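Local coordinates for protein CbsA (PDB 5XYH) that probably hydrolyses 1,4-beta-glucosidic bonds of cellulose as an exoglucanase that releases cellobiose, and is counted among the cell-wall degrading enzymes of a rice pathogen, at residues 23-28 / 407-412; 75-80 / 134-139; 152-157 / 207-212; 230-235 / 291-296; 305-310 / 323-328. All blocks are in the same frame, centred on the assembly; numbering follows the deposited sequence.

How the contacts relate
Contact 4 is the core of the set, two adjoining parallel strands, its centre about 7 Å from the centre of the chain, against 18 to 24 Å for the centres of the other four. Its chemistry is mainly a ladder of backbone bonds between buried strands. Contact 3, also buried, joins two helices by apolar carbons alone; its helix 206-218 precedes strand 229-232 of contact 4 in the chain. Contacts 1, 2 and 5 are partly buried. Contact 1 uses a shared serine hydroxyl, contact 2 leucine packing beside a turn, and contact 5 a guanidinium and a proline laid on a loop. Contacts 2 and 5 lie on opposite sides of the chain centre.

Contact 1. Residues 23-28 / 407-412; sequences VDSSIV and GTWFHA
Ser26 meets both Trp409 and His411 through a single hydroxyl. Its OG accepts a hydrogen bond from Trp409 NE1 at 2.9 Å, nearly straight at 173° and almost in the plane of the indole. The same OG is hydrogen-bonded to His411 ND1 at 2.7 Å, approaching that ring at its edge. The torsion that turns OG anti to the carbonyl carbon of Ser26 (chi1 -80°) carries it off the helix toward both rings, so that one oxygen joins two side chains two residues apart. Two bonds therefore fix this buried hydroxyl, and one of them satisfies the indole nitrogen.

Ser25 plays a different part. Its OG lies 3.5 Å from Trp409 CD1, oblique to the ring, but its hydrogen bond goes to the backbone oxygen of Glu22. Farther along the indole, Val23 CG2 touches the benzo end, 3.9 Å from Trp409 CH2, while the backbone N of Val23 lies over one face of the indole, offset toward the rim.

The contact joins helix 17-27 to the start of helix 411-419, with Phe410 at the N-cap position. Met39 of helix 33-42 packs against Val23 and Ser26, and Phe414 of helix 411-419 meets Val23, Ser26 and the Trp409 ring.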
# COMPACT_ATOMS: atom_id res chain seq x y z
N VAL A 23 10.53 14.91 -6.44
CA VAL A 23 11.25 15.40 -5.27
C VAL A 23 12.08 16.62 -5.62
O VAL A 23 12.11 17.61 -4.87
CB VAL A 23 12.11 14.27 -4.66
CG1 VAL A 23 13.08 14.82 -3.63
CG2 VAL A 23 11.22 13.23 -4.03
N ASP A 24 12.74 16.60 -6.78
CA ASP A 24 13.53 17.76 -7.21
C ASP A 24 12.67 19.01 -7.29
O ASP A 24 13.14 20.11 -6.97
CB ASP A 24 14.20 17.48 -8.55
CG ASP A 24 15.37 16.51 -8.45
OD1 ASP A 24 15.96 16.38 -7.36
OD2 ASP A 24 15.71 15.90 -9.47
N SER A 25 11.41 18.86 -7.72
CA SER A 25 10.51 20.01 -7.81
C SER A 25 10.25 20.64 -6.45
O SER A 25 9.95 21.84 -6.37
CB SER A 25 9.18 19.58 -8.47
OG SER A 25 8.27 19.01 -7.53
N SER A 26 10.38 19.87 -5.37
CA SER A 26 10.25 20.37 -4.00
C SER A 26 11.56 20.92 -3.46
O SER A 26 11.56 21.90 -2.70
CB SER A 26 9.76 19.26 -3.06
OG SER A 26 8.36 19.08 -3.17
N ILE A 27 12.68 20.29 -3.80
CA ILE A 27 13.98 20.77 -3.34
C ILE A 27 14.20 22.22 -3.77
O ILE A 27 14.64 23.06 -2.97
CB ILE A 27 15.10 19.84 -3.85
CG1 ILE A 27 15.05 18.49 -3.14
CG2 ILE A 27 16.45 20.50 -3.70
CD1 ILE A 27 15.94 17.46 -3.77
N VAL A 28 13.88 22.54 -5.02
CA VAL A 28 14.16 23.90 -5.48
C VAL A 28 13.23 24.93 -4.85
O VAL A 28 13.55 26.12 -4.88
CB VAL A 28 14.11 23.97 -7.01
CG1 VAL A 28 15.12 23.00 -7.61
CG2 VAL A 28 12.71 23.70 -7.51
N GLY A 407 -2.31 10.79 -7.33
CA GLY A 407 -1.12 10.34 -8.03
C GLY A 407 -0.23 11.43 -8.59
O GLY A 407 0.70 11.12 -9.35
N THR A 408 -0.49 12.69 -8.26
CA THR A 408 0.39 13.80 -8.64
C THR A 408 0.94 14.47 -7.39
O THR A 408 0.44 14.28 -6.27
CB THR A 408 -0.35 14.83 -9.51
OG1 THR A 408 -1.30 15.55 -8.71
CG2 THR A 408 -1.09 14.12 -10.62
N TRP A 409 1.98 15.29 -7.58
CA TRP A 409 2.81 15.72 -6.45
C TRP A 409 2.10 16.73 -5.55
O TRP A 409 1.47 17.68 -6.02
CB TRP A 409 4.10 16.34 -6.98
CG TRP A 409 5.19 16.36 -5.99
CD1 TRP A 409 5.83 17.46 -5.51
CD2 TRP A 409 5.79 15.23 -5.35
NE1 TRP A 409 6.79 17.09 -4.60
CE2 TRP A 409 6.80 15.73 -4.50
CE3 TRP A 409 5.58 13.85 -5.41
CZ2 TRP A 409 7.60 14.89 -3.71
CZ3 TRP A 409 6.39 13.01 -4.64
CH2 TRP A 409 7.37 13.54 -3.79
N PHE A 410 2.26 16.54 -4.24
CA PHE A 410 1.61 17.36 -3.22
C PHE A 410 2.71 17.93 -2.34
O PHE A 410 3.07 17.34 -1.31
CB PHE A 410 0.59 16.50 -2.44
CG PHE A 410 -0.34 17.29 -1.54
CD1 PHE A 410 -0.20 18.66 -1.36
CD2 PHE A 410 -1.36 16.63 -0.87
CE1 PHE A 410 -1.05 19.35 -0.52
CE2 PHE A 410 -2.22 17.31 -0.03
CZ PHE A 410 -2.07 18.68 0.14
N HIS A 411 3.25 19.09 -2.75
CA HIS A 411 4.41 19.67 -2.09
C HIS A 411 4.21 19.83 -0.58
O HIS A 411 5.10 19.50 0.21
CB HIS A 411 4.75 21.02 -2.74
CG HIS A 411 5.88 21.74 -2.06
ND1 HIS A 411 7.18 21.31 -2.12
CD2 HIS A 411 5.89 22.88 -1.32
CE1 HIS A 411 7.95 22.14 -1.44
NE2 HIS A 411 7.19 23.10 -0.95
N ALA A 412 3.04 20.32 -0.15
CA ALA A 412 2.84 20.55 1.27
C ALA A 412 2.85 19.25 2.07
O ALA A 412 3.45 19.18 3.15
CB ALA A 412 1.53 21.31 1.52

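Contact 2. Residues 75-80 / 134-139; sequences AALAQK and PKYKGL
Leu77 of helix 69-79 is the bump here, and its hollow is lined by Lys135, Tyr136 and Leu139 around a type I beta turn (Tyr136 to Leu139) that leads into strand 140-145 of the family 6 glycosyl hydrolase alpha/beta fold. The two branches of the leucine fill different parts of that hollow. CD1 lies at the edge of the phenol, 3.8 Å from Tyr136 CE1, and also rests against the extended aliphatic chain of Lys135, with CE at 3.8 Å. CD2 sits between Leu139 CD2 and the carbonyl oxygen of Lys135, 3.8 Å from each.

The Leu77 side chain crosses those of Tyr136 and Leu139 at about a right angle, so each meets it over a short length. Leu139 in turn reaches Ala76: the Ala76 methyl is the surface on which Leu139 CD2 rests, CB to CD2 3.9 Å. Behind this pair lies strand 86-92, where Ile86 touches Leu139 and Val88 touches Ala76. Lys135 NZ and Tyr136 OH both bond to Asn74 OD1, about one turn before Leu77 on helix 69-79.

Lys80 borders the contact beside Gly138: its NZ bonds to the backbone oxygen of Thr84, and its CE passes 3.4 Å from Gly138 O.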
# COMPACT_ATOMS: atom_id res chain seq x y z
N ALA A 75 15.49 1.57 -17.30
CA ALA A 75 16.24 2.30 -16.27
C ALA A 75 16.75 1.34 -15.20
O ALA A 75 17.87 1.49 -14.70
CB ALA A 75 15.39 3.40 -15.65
N ALA A 76 15.93 0.34 -14.84
CA ALA A 76 16.33 -0.61 -13.82
C ALA A 76 17.58 -1.36 -14.24
O ALA A 76 18.47 -1.61 -13.43
CB ALA A 76 15.18 -1.58 -13.53
N LEU A 77 17.67 -1.72 -15.53
CA LEU A 77 18.86 -2.41 -16.04
C LEU A 77 20.11 -1.59 -15.79
O LEU A 77 21.13 -2.12 -15.32
CB LEU A 77 18.69 -2.68 -17.54
CG LEU A 77 17.70 -3.79 -17.93
CD1 LEU A 77 17.53 -3.87 -19.44
CD2 LEU A 77 18.15 -5.12 -17.36
N ALA A 78 20.03 -0.28 -16.03
CA ALA A 78 21.14 0.64 -15.89
C ALA A 78 21.53 0.89 -14.44
O ALA A 78 22.62 1.42 -14.19
CB ALA A 78 20.80 1.97 -16.57
N GLN A 79 20.67 0.53 -13.48
CA GLN A 79 21.03 0.67 -12.08
C GLN A 79 21.52 -0.62 -11.46
O GLN A 79 21.96 -0.60 -10.31
CB GLN A 79 19.83 1.20 -11.28
CG GLN A 79 19.17 2.43 -11.90
CD GLN A 79 17.98 2.93 -11.09
OE1 GLN A 79 17.70 2.44 -9.98
NE2 GLN A 79 17.27 3.90 -11.65
N LYS A 80 21.49 -1.74 -12.19
CA LYS A 80 21.86 -3.03 -11.62
C LYS A 80 23.37 -3.12 -11.41
O LYS A 80 24.15 -2.92 -12.35
CB LYS A 80 21.39 -4.18 -12.51
CG LYS A 80 21.65 -5.56 -11.90
CD LYS A 80 21.26 -6.70 -12.83
CE LYS A 80 21.41 -8.06 -12.14
NZ LYS A 80 22.74 -8.26 -11.43
N PRO A 134 13.18 -11.45 -22.70
CA PRO A 134 14.51 -11.91 -22.24
C PRO A 134 15.46 -10.78 -21.86
O PRO A 134 16.39 -10.98 -21.08
CB PRO A 134 15.05 -12.69 -23.45
CG PRO A 134 13.85 -13.09 -24.22
CD PRO A 134 12.80 -12.02 -24.00
N LYS A 135 15.22 -9.58 -22.40
CA LYS A 135 16.02 -8.41 -22.05
C LYS A 135 16.01 -8.15 -20.54
O LYS A 135 16.97 -7.59 -20.00
CB LYS A 135 15.51 -7.19 -22.81
CG LYS A 135 16.30 -5.91 -22.57
CD LYS A 135 15.66 -4.75 -23.32
CE LYS A 135 16.48 -3.47 -23.12
NZ LYS A 135 15.90 -2.32 -23.85
N TYR A 136 14.95 -8.57 -19.86
CA TYR A 136 14.74 -8.22 -18.45
C TYR A 136 14.89 -9.41 -17.51
O TYR A 136 14.54 -9.31 -16.32
CB TYR A 136 13.37 -7.58 -18.30
CG TYR A 136 13.13 -6.39 -19.19
CD1 TYR A 136 14.03 -5.32 -19.21
CD2 TYR A 136 12.02 -6.33 -20.02
CE1 TYR A 136 13.80 -4.22 -20.03
CE2 TYR A 136 11.79 -5.24 -20.84
CZ TYR A 136 12.68 -4.18 -20.84
OH TYR A 136 12.44 -3.10 -21.66
N LYS A 137 15.42 -10.54 -17.99
CA LYS A 137 15.56 -11.73 -17.15
C LYS A 137 16.47 -11.48 -15.94
O LYS A 137 16.33 -12.17 -14.93
CB LYS A 137 16.05 -12.92 -18.01
CG LYS A 137 17.55 -12.93 -18.33
CD LYS A 137 18.37 -13.81 -17.33
CE LYS A 137 19.82 -13.31 -17.18
NZ LYS A 137 20.41 -13.81 -15.89
N GLY A 138 17.38 -10.51 -16.02
CA GLY A 138 18.25 -10.23 -14.89
C GLY A 138 17.64 -9.38 -13.79
O GLY A 138 18.28 -9.18 -12.76
N LEU A 139 16.42 -8.89 -14.01
CA LEU A 139 15.67 -8.11 -13.03
C LEU A 139 14.73 -9.02 -12.25
O LEU A 139 14.17 -9.97 -12.80
CB LEU A 139 14.85 -7.03 -13.73
CG LEU A 139 15.56 -6.05 -14.68
CD1 LEU A 139 14.55 -5.18 -15.40
CD2 LEU A 139 16.55 -5.17 -13.95

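Contact 3. Residues 152-157 / 207-212; sequences NLVTNQ and TPAISL
Pro208 O accepts the shortest sound polar bond, from Leu212 N at 2.7 Å, and it also has a weak partner in the hydroxyl of Ser211. This helical bond sets Pro208 and Leu212 one turn apart on helix 206-218, where both face Val154 of helix 150-155. Val154 lies between them and divides its branches: CG1 goes to the proline ring, 4.2 Å from Pro208 CG, while CG2 settles against the backbone at Ala209 CA, 3.8 Å away.

The same CG2 is also 3.9 Å from Leu212 CD2, the two side chains sliding past each other in opposite directions. Leu212 holds CG anti to its backbone N (chi1 172°), which brings CD2 across to the other helix, where Leu153 CB adds a looser touch at 4.2 Å. At the Val154-Ala209 CA pair, 6.1 Å apart, Ala209 brings only its methyl to Val154 CG2.

Helix 206-218 links the neighbouring parallel strands 188-193 and 229-232, a beta-alpha-beta crossover, and helix 150-155 packs on it through this contact. Leu153 also packs on helices 160-167 and 170-183. With no hydrogen bond between the segments, the fit rests on shape and on burial of apolar carbon, not on directional polar pairing.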
# COMPACT_ATOMS: atom_id res chain seq x y z
N ASN A 152 -12.30 -5.85 0.81
CA ASN A 152 -13.64 -5.27 0.81
C ASN A 152 -14.72 -6.34 0.70
O ASN A 152 -15.84 -6.13 1.16
CB ASN A 152 -13.79 -4.27 -0.33
CG ASN A 152 -12.83 -3.12 -0.21
OD1 ASN A 152 -12.88 -2.36 0.76
ND2 ASN A 152 -11.94 -2.97 -1.21
N LEU A 153 -14.40 -7.48 0.08
CA LEU A 153 -15.39 -8.55 0.00
C LEU A 153 -15.71 -9.13 1.37
O LEU A 153 -16.78 -9.73 1.55
CB LEU A 153 -14.91 -9.66 -0.93
CG LEU A 153 -14.45 -9.27 -2.33
CD1 LEU A 153 -14.24 -10.52 -3.14
CD2 LEU A 153 -15.48 -8.36 -3.01
N VAL A 154 -14.82 -8.97 2.34
CA VAL A 154 -15.03 -9.49 3.68
C VAL A 154 -15.65 -8.45 4.60
O VAL A 154 -16.57 -8.75 5.36
CB VAL A 154 -13.71 -10.03 4.25
CG1 VAL A 154 -13.91 -10.52 5.69
CG2 VAL A 154 -13.18 -11.16 3.37
N THR A 155 -15.17 -7.20 4.54
CA THR A 155 -15.56 -6.21 5.54
C THR A 155 -16.63 -5.25 5.06
O THR A 155 -17.30 -4.63 5.90
CB THR A 155 -14.34 -5.39 5.98
OG1 THR A 155 -13.77 -4.75 4.84
CG2 THR A 155 -13.30 -6.30 6.63
N ASN A 156 -16.82 -5.10 3.76
CA ASN A 156 -17.66 -4.04 3.22
C ASN A 156 -18.74 -4.58 2.30
O ASN A 156 -19.14 -3.91 1.34
CB ASN A 156 -16.81 -3.01 2.48
CG ASN A 156 -15.97 -2.18 3.42
OD1 ASN A 156 -16.43 -1.81 4.51
ND2 ASN A 156 -14.75 -1.87 3.01
N GLN A 157 -19.23 -5.80 2.58
CA GLN A 157 -20.22 -6.39 1.69
C GLN A 157 -21.53 -5.62 1.70
O GLN A 157 -22.29 -5.73 0.74
CB GLN A 157 -20.46 -7.85 2.06
CG GLN A 157 -19.61 -8.82 1.24
CD GLN A 157 -20.40 -9.60 0.19
OE1 GLN A 157 -21.60 -9.37 -0.03
NE2 GLN A 157 -19.71 -10.52 -0.48
N THR A 207 -12.00 -16.14 9.39
CA THR A 207 -12.22 -17.33 8.57
C THR A 207 -12.56 -17.01 7.12
O THR A 207 -11.89 -17.55 6.22
CB THR A 207 -13.28 -18.22 9.21
OG1 THR A 207 -12.72 -18.85 10.38
CG2 THR A 207 -13.76 -19.29 8.22
N PRO A 208 -13.54 -16.15 6.81
CA PRO A 208 -13.77 -15.84 5.38
C PRO A 208 -12.58 -15.13 4.74
O PRO A 208 -12.33 -15.35 3.55
CB PRO A 208 -15.03 -14.97 5.39
CG PRO A 208 -15.13 -14.43 6.79
CD PRO A 208 -14.53 -15.48 7.68
N ALA A 209 -11.84 -14.31 5.49
CA ALA A 209 -10.68 -13.64 4.91
C ALA A 209 -9.62 -14.64 4.50
O ALA A 209 -9.20 -14.71 3.34
CB ALA A 209 -10.10 -12.62 5.89
N ILE A 210 -9.17 -15.45 5.46
CA ILE A 210 -8.19 -16.49 5.17
C ILE A 210 -8.70 -17.43 4.09
O ILE A 210 -8.00 -17.71 3.12
CB ILE A 210 -7.81 -17.25 6.45
CG1 ILE A 210 -7.20 -16.30 7.49
CG2 ILE A 210 -6.89 -18.41 6.13
CD1 ILE A 210 -6.04 -15.47 7.00
N SER A 211 -9.95 -17.91 4.22
CA SER A 211 -10.45 -18.85 3.22
C SER A 211 -10.60 -18.19 1.85
O SER A 211 -10.42 -18.87 0.82
CB SER A 211 -11.77 -19.46 3.66
OG SER A 211 -12.86 -18.68 3.23
N LEU A 212 -10.90 -16.89 1.80
CA LEU A 212 -10.97 -16.18 0.53
C LEU A 212 -9.62 -16.16 -0.16
O LEU A 212 -9.49 -16.57 -1.32
CB LEU A 212 -11.48 -14.75 0.73
CG LEU A 212 -11.41 -13.83 -0.49
CD1 LEU A 212 -12.26 -14.37 -1.62
CD2 LEU A 212 -11.85 -12.41 -0.10

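Contact 4. Residues 230-235 / 291-296; sequences FITNTA and IGFLID
The Phe293 ring has Phe230 CB over one face, 4.0 Å from the ring centroid, in a CH-pi contact, and Thr232 CG2 at its edge. The Phe230 ring has Ile291 CD1 at its edge, 4.1 Å from CE1. The two phenyl planes differ by only 28° but are offset so far, centroids 5.3 Å apart, that little of one ring lies over the other. Phe230 is stacked instead by Phe282 and met by Trp287.

These side chains sit on two neighbouring strands, 229-232 and 292-296; the axes of segments 230-232 and 292-296 make 26°, running parallel. Four backbone bonds run between them, the shortest from Leu294 N to Phe230 O at 2.7 Å. Phe230, Thr232, Phe293 and Ile295 share the sheet face toward helix 271-284, where Tyr274 touches Thr232 and Tyr279 touches Phe293, while Ile231 and Leu294 occupy the other face, with Ile231 CG1 3.7 Å from Leu294 CB.

Past the end of strand 229-232, side chains take part. Asn233 ND2 reaches Asp296 O at 3.0 Å, nearly in the amide plane. Ala235 N bonds to Asp296 OD2 at 2.9 Å from above the carboxylate plane, 40° out of it, while OD1 accepts from Gly298 N.

Adjacent parallel strands joined through helix 271-284 form a beta-alpha-beta crossover, the building unit of the distorted alpha/beta barrel of family 6 glycosyl hydrolases.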
# COMPACT_ATOMS: atom_id res chain seq x y z
N PHE A 230 2.45 -11.79 1.14
CA PHE A 230 1.40 -10.80 1.34
C PHE A 230 2.04 -9.46 1.64
O PHE A 230 3.19 -9.39 2.05
CB PHE A 230 0.48 -11.22 2.48
CG PHE A 230 -0.18 -12.54 2.27
CD1 PHE A 230 0.43 -13.72 2.67
CD2 PHE A 230 -1.43 -12.61 1.68
CE1 PHE A 230 -0.19 -14.95 2.48
CE2 PHE A 230 -2.05 -13.82 1.47
CZ PHE A 230 -1.43 -15.00 1.88
N ILE A 231 1.28 -8.37 1.43
CA ILE A 231 1.74 -7.04 1.83
C ILE A 231 0.62 -6.32 2.57
O ILE A 231 -0.54 -6.35 2.14
CB ILE A 231 2.22 -6.19 0.63
CG1 ILE A 231 2.61 -4.79 1.10
CG2 ILE A 231 1.18 -6.11 -0.50
CD1 ILE A 231 3.28 -3.92 0.05
N THR A 232 0.97 -5.66 3.67
CA THR A 232 0.05 -4.83 4.44
C THR A 232 0.47 -3.36 4.35
O THR A 232 1.60 -3.03 4.00
CB THR A 232 0.01 -5.26 5.91
OG1 THR A 232 1.17 -4.77 6.59
CG2 THR A 232 -0.06 -6.79 6.03
N ASN A 233 -0.49 -2.48 4.66
CA ASN A 233 -0.29 -1.03 4.82
C ASN A 233 -0.07 -0.30 3.50
O ASN A 233 0.30 0.89 3.53
CB ASN A 233 0.88 -0.69 5.76
CG ASN A 233 0.59 0.54 6.61
OD1 ASN A 233 -0.55 0.74 7.05
ND2 ASN A 233 1.62 1.34 6.88
N THR A 234 -0.32 -0.94 2.35
CA THR A 234 -0.10 -0.31 1.06
C THR A 234 -0.84 1.02 1.00
O THR A 234 -2.07 1.07 1.15
CB THR A 234 -0.57 -1.21 -0.08
OG1 THR A 234 0.14 -2.46 -0.04
CG2 THR A 234 -0.28 -0.53 -1.41
N ALA A 235 -0.08 2.10 0.80
CA ALA A 235 -0.62 3.45 0.68
C ALA A 235 -1.33 3.92 1.95
O ALA A 235 -2.04 4.93 1.91
CB ALA A 235 -1.57 3.56 -0.52
N ILE A 291 6.15 -18.44 3.61
CA ILE A 291 5.50 -17.24 3.09
C ILE A 291 6.07 -16.02 3.80
O ILE A 291 6.42 -16.06 4.99
CB ILE A 291 3.98 -17.29 3.23
CG1 ILE A 291 3.59 -17.57 4.68
CG2 ILE A 291 3.40 -18.31 2.28
CD1 ILE A 291 2.13 -17.30 4.98
N GLY A 292 6.19 -14.92 3.06
CA GLY A 292 6.73 -13.70 3.61
C GLY A 292 5.75 -12.54 3.57
O GLY A 292 4.79 -12.56 2.80
N PHE A 293 5.98 -11.53 4.40
CA PHE A 293 5.13 -10.35 4.40
C PHE A 293 5.95 -9.11 4.08
O PHE A 293 7.05 -8.92 4.60
CB PHE A 293 4.42 -10.18 5.75
CG PHE A 293 3.23 -11.08 5.91
CD1 PHE A 293 3.40 -12.44 6.10
CD2 PHE A 293 1.94 -10.56 5.89
CE1 PHE A 293 2.29 -13.29 6.25
CE2 PHE A 293 0.84 -11.40 6.04
CZ PHE A 293 1.02 -12.77 6.23
N LEU A 294 5.41 -8.26 3.20
CA LEU A 294 5.89 -6.90 3.03
C LEU A 294 5.03 -5.96 3.87
O LEU A 294 3.84 -6.22 4.11
CB LEU A 294 5.86 -6.47 1.56
CG LEU A 294 6.47 -7.43 0.55
CD1 LEU A 294 6.43 -6.88 -0.86
CD2 LEU A 294 7.92 -7.78 0.95
N ILE A 295 5.64 -4.88 4.35
CA ILE A 295 4.92 -3.77 4.97
C ILE A 295 5.33 -2.49 4.26
O ILE A 295 6.52 -2.22 4.08
CB ILE A 295 5.18 -3.67 6.48
CG1 ILE A 295 4.72 -4.97 7.17
CG2 ILE A 295 4.46 -2.44 7.06
CD1 ILE A 295 5.12 -5.11 8.65
N ASP A 296 4.33 -1.72 3.81
CA ASP A 296 4.57 -0.41 3.21
C ASP A 296 4.86 0.59 4.32
O ASP A 296 3.96 0.92 5.10
CB ASP A 296 3.36 0.02 2.39
CG ASP A 296 3.59 1.31 1.60
OD1 ASP A 296 4.60 2.03 1.85
OD2 ASP A 296 2.76 1.58 0.71

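Contact 5. Residues 305-310 / 323-328; sequences SARPTS and GRVDRR
The loop before helix 316-323 meets the end of that helix and the loop after it where Arg307 and Pro308 lie against Gly323, Arg324 and Val325. The flat guanidinium of Arg307 has Val325 CG1 over the centre of one face, 3.6 Å from CZ. Its side chain runs extended to NE, with CG anti to the backbone N (chi1 173°), and this reach places the charged group over the valine. NH1 bonds to the backbone oxygen of Trp302, and Tyr422 adds a cation-pi contact.

Pro308 is the other main element. Its CG sits 3.3 Å from Arg324 O, and CD touches Val325 CG1 at 4.0 Å. The same Arg324 O accepts a bond from Arg327 NH1 at 2.9 Å, so the proline carbon and the arginine nitrogen converge on one oxygen. The bend of Arg327 at chi2 and chi3 folds NH1 back to Arg324 O, and NH1 also reaches the oxygen of Asn321. The bend of 323-328 is held further by Asp326, whose OD1 accepts from Arg328 N in an Asx turn while the Arg328 guanidinium grips its carboxylate side-on.

Between the two segments the touching is a guanidinium face on a methyl, and proline carbons on carbonyls and a methyl, without hydrogen bonds. Asn244 ND2 bonds to both Pro308 O and Gly323 O, tying the segments through a third residue. The pattern is consistent with internal bonds of 323-328 shaping the surface onto which Arg307 and Pro308 are laid.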
# COMPACT_ATOMS: atom_id res chain seq x y z
N SER A 305 8.57 16.28 16.56
CA SER A 305 8.88 16.59 17.95
C SER A 305 7.70 16.45 18.91
O SER A 305 7.88 16.66 20.11
CB SER A 305 9.47 18.01 18.05
OG SER A 305 8.57 18.96 17.53
N ALA A 306 6.50 16.08 18.44
CA ALA A 306 5.39 15.83 19.34
C ALA A 306 5.08 14.34 19.50
O ALA A 306 4.09 14.00 20.17
CB ALA A 306 4.13 16.57 18.87
N ARG A 307 5.88 13.45 18.92
CA ARG A 307 5.64 12.02 19.03
C ARG A 307 5.67 11.59 20.50
O ARG A 307 6.67 11.86 21.19
CB ARG A 307 6.68 11.22 18.24
CG ARG A 307 6.60 9.70 18.43
CD ARG A 307 7.82 9.05 17.79
NE ARG A 307 7.88 7.59 17.93
CZ ARG A 307 7.33 6.74 17.08
NH1 ARG A 307 6.63 7.20 16.05
NH2 ARG A 307 7.45 5.43 17.27
N PRO A 308 4.64 10.92 21.00
CA PRO A 308 4.60 10.54 22.42
C PRO A 308 5.68 9.53 22.75
O PRO A 308 5.99 8.65 21.95
CB PRO A 308 3.21 9.92 22.60
CG PRO A 308 2.43 10.29 21.38
CD PRO A 308 3.43 10.49 20.27
N THR A 309 6.22 9.65 23.96
CA THR A 309 7.25 8.76 24.47
C THR A 309 6.75 7.87 25.60
O THR A 309 7.50 7.00 26.07
CB THR A 309 8.46 9.56 24.95
OG1 THR A 309 8.01 10.55 25.88
CG2 THR A 309 9.16 10.26 23.78
N SER A 310 5.51 8.05 26.03
CA SER A 310 4.94 7.27 27.12
C SER A 310 3.42 7.38 27.04
O SER A 310 2.88 8.14 26.24
CB SER A 310 5.45 7.77 28.48
OG SER A 310 4.92 9.06 28.75
N GLY A 323 -0.71 8.04 24.41
CA GLY A 323 0.43 7.24 24.01
C GLY A 323 0.54 6.84 22.55
O GLY A 323 1.64 6.54 22.07
N ARG A 324 -0.57 6.81 21.82
CA ARG A 324 -0.53 6.35 20.44
C ARG A 324 0.31 7.30 19.59
O ARG A 324 0.18 8.53 19.69
CB ARG A 324 -1.94 6.21 19.87
CG ARG A 324 -2.81 7.47 19.88
CD ARG A 324 -4.20 7.09 19.33
NE ARG A 324 -5.27 8.07 19.57
CZ ARG A 324 -5.70 8.94 18.67
NH1 ARG A 324 -5.11 8.99 17.48
NH2 ARG A 324 -6.70 9.78 18.95
N VAL A 325 1.18 6.72 18.75
CA VAL A 325 1.93 7.58 17.84
C VAL A 325 1.10 7.88 16.60
O VAL A 325 1.25 8.95 16.00
CB VAL A 325 3.30 6.96 17.49
CG1 VAL A 325 4.13 6.80 18.77
CG2 VAL A 325 3.16 5.61 16.77
N ASP A 326 0.20 6.98 16.19
CA ASP A 326 -0.78 7.29 15.15
C ASP A 326 -1.76 8.34 15.68
O ASP A 326 -2.62 8.03 16.52
CB ASP A 326 -1.50 6.01 14.73
CG ASP A 326 -2.38 6.20 13.49
OD1 ASP A 326 -2.88 7.34 13.26
OD2 ASP A 326 -2.57 5.22 12.74
N ARG A 327 -1.68 9.57 15.18
CA ARG A 327 -2.45 10.69 15.71
C ARG A 327 -3.73 10.98 14.92
O ARG A 327 -4.33 12.05 15.10
CB ARG A 327 -1.57 11.95 15.75
CG ARG A 327 -0.25 11.81 16.51
CD ARG A 327 -0.47 11.26 17.91
NE ARG A 327 -1.39 12.10 18.67
CZ ARG A 327 -1.86 11.83 19.88
NH1 ARG A 327 -1.52 10.70 20.51
NH2 ARG A 327 -2.70 12.68 20.47
N ARG A 328 -4.16 10.06 14.07
CA ARG A 328 -5.32 10.33 13.22
C ARG A 328 -6.60 10.47 14.05
O ARG A 328 -6.71 9.97 15.17
CB ARG A 328 -5.50 9.21 12.20
CG ARG A 328 -4.49 9.22 11.09
CD ARG A 328 -4.78 8.13 10.07
NE ARG A 328 -4.17 6.87 10.47
CZ ARG A 328 -4.21 5.75 9.74
NH1 ARG A 328 -4.83 5.73 8.55
NH2 ARG A 328 -3.63 4.64 10.20